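Local atomic coordinates of odorant Binding Protein from Varroa destructor, form P2<1> (Varroa destructor, PDB entry 7NZA), a protein that probably binds and carries small odorant-like molecules in the mite, using a non-classical odorant-binding-protein fold with a wide open internal cavity. Residues K40-S44 with L45-D49. Numbering follows the deposited sequence.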
loop_
_atom_site.group_PDB
_atom_site.type_symbol
_atom_site.label_atom_id
_atom_site.label_comp_id
_atom_site.label_asym_id
_atom_site.label_seq_id
_atom_site.Cartn_x
_atom_site.Cartn_y
_atom_site.Cartn_z
ATOM N N LYS A 40 12.398 9.567 -4.001
ATOM C CA LYS A 40 13.680 10.224 -3.911
ATOM C C LYS A 40 14.563 9.524 -2.891
ATOM O O LYS A 40 15.774 9.307 -3.150
ATOM C CB LYS A 40 13.547 11.699 -3.608
ATOM C CG LYS A 40 14.881 12.449 -3.604
ATOM N N CYS A 41 14.039 9.180 -1.707
ATOM C CA CYS A 41 14.808 8.428 -0.715
ATOM C C CYS A 41 15.390 7.143 -1.299
ATOM O O CYS A 41 16.498 6.800 -1.026
ATOM C CB CYS A 41 13.908 8.139 0.496
ATOM S SG CYS A 41 13.536 9.579 1.486
ATOM N N LEU A 42 14.553 6.425 -2.077
ATOM C CA LEU A 42 15.028 5.158 -2.676
ATOM C C LEU A 42 16.202 5.370 -3.639
ATOM O O LEU A 42 16.978 4.405 -3.853
ATOM C CB LEU A 42 13.862 4.507 -3.439
ATOM C CG LEU A 42 12.817 3.845 -2.604
ATOM C CD1 LEU A 42 11.757 3.248 -3.550
ATOM C CD2 LEU A 42 13.393 2.751 -1.690
ATOM N N GLN A 43 16.359 6.518 -4.214
ATOM C CA GLN A 43 17.523 6.772 -5.084
ATOM C C GLN A 43 18.811 6.635 -4.288
ATOM O O GLN A 43 19.801 6.096 -4.813
ATOM C CB GLN A 43 17.467 8.110 -5.705
ATOM C CG GLN A 43 16.326 8.180 -6.664
ATOM C CD GLN A 43 16.381 9.516 -7.340
ATOM O OE1 GLN A 43 17.221 10.353 -7.004
ATOM N NE2 GLN A 43 15.491 9.700 -8.287
ATOM N N SER A 44 18.791 7.021 -3.034
ATOM C CA SER A 44 19.994 6.932 -2.186
ATOM C C SER A 44 20.020 5.667 -1.370
ATOM O O SER A 44 21.070 5.311 -0.850
ATOM C CB SER A 44 20.044 8.084 -1.276
ATOM O OG SER A 44 20.227 9.324 -2.011
ATOM N N LEU A 45 18.857 5.058 -1.165
ATOM C CA LEU A 45 18.696 3.903 -0.303
ATOM C C LEU A 45 18.037 2.816 -1.157
ATOM O O LEU A 45 16.870 2.458 -0.968
ATOM C CB LEU A 45 17.807 4.253 0.897
ATOM C CG LEU A 45 18.284 5.403 1.766
ATOM C CD1 LEU A 45 17.192 5.936 2.673
ATOM C CD2 LEU A 45 19.473 4.963 2.589
ATOM N N PRO A 46 18.744 2.240 -2.141
ATOM C CA PRO A 46 18.161 1.154 -2.940
ATOM C C PRO A 46 17.692 -0.015 -2.074
ATOM O O PRO A 46 18.209 -0.365 -1.070
ATOM C CB PRO A 46 19.258 0.743 -3.938
ATOM C CG PRO A 46 20.224 1.941 -3.958
ATOM C CD PRO A 46 20.091 2.620 -2.633
ATOM N N LEU A 47 16.630 -0.654 -2.531
ATOM C CA LEU A 47 16.092 -1.828 -1.825
ATOM C C LEU A 47 17.076 -2.982 -1.812
ATOM O O LEU A 47 17.747 -3.260 -2.822
ATOM C CB LEU A 47 14.839 -2.304 -2.563
ATOM C CG LEU A 47 13.595 -1.584 -2.139
ATOM C CD1 LEU A 47 12.554 -1.742 -3.249
ATOM C CD2 LEU A 47 13.004 -2.047 -0.824
ATOM N N PRO A 48 17.165 -3.720 -0.696
ATOM C CA PRO A 48 18.004 -4.900 -0.671
ATOM C C PRO A 48 17.516 -5.954 -1.664
ATOM O O PRO A 48 16.339 -6.005 -1.993
ATOM C CB PRO A 48 17.827 -5.381 0.776
ATOM C CG PRO A 48 17.410 -4.181 1.571
ATOM C CD PRO A 48 16.556 -3.394 0.616
ATOM N N ASP A 49 18.458 -6.743 -2.129
ATOM C CA ASP A 49 18.195 -7.853 -3.096
ATOM C C ASP A 49 17.401 -8.904 -2.353
ATOM O O ASP A 49 17.980 -9.518 -1.485
ATOM C CB ASP A 49 19.508 -8.435 -3.604
ATOM C CG ASP A 49 19.387 -9.606 -4.583
ATOM O OD1 ASP A 49 18.255 -10.076 -4.781
ATOM O OD2 ASP A 49 20.424 -9.995 -5.116
#
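Leu45 N reaches back to Cys41 O at 2.9 Å, and it makes a second, weak bond to Leu42 O. Cys41 O also accepts from Ser44 N, so two amides grip one carbonyl where the chain leaves helix 28-44 for the loop that holds Pro46 and Pro48. Pro46 illustrates how proline ends such a bonding pattern: its nitrogen lies near Leu42 O yet has no hydrogen to give, and its CD presses on Ser44 C at 3.3 Å. The Pro46 CA leans toward Leu42 O instead, a CH...O approach of 3.6 Å.

Among the side chains, Leu45 folds back over the preceding turn. With Leu45 CG anti to its own carbonyl carbon (chi1 -58°), the branch turns back beside the backbone, Leu45 CG standing 3.6 Å from Cys41 O and CD2 alongside the Ser44 carbonyl. The same side chain packs on Ser64 and Cys68 of helix 55-72, beside the Cys41-Cys68 disulfide. Leu42 sends CD2 to within 3.6 Å of Leu45 O and loosely against Leu47 CG, 4.4 Å away; Leu42 and Leu47 also pack on Val15 of the second subunit.

Were Leu45 an alanine, the gap left beside the disulfide would probably weaken the apolar link to helix 55-72. The Cys41 carbonyl, shared by two amides, thus holds the turn, while polar backbone and apolar side chains together reach outward: Leu45 O bonds His61 of helix 55-72 where the Leu45 side chain packs, and Glu17 and Lys144 of the second subunit bond the backbone of Leu47.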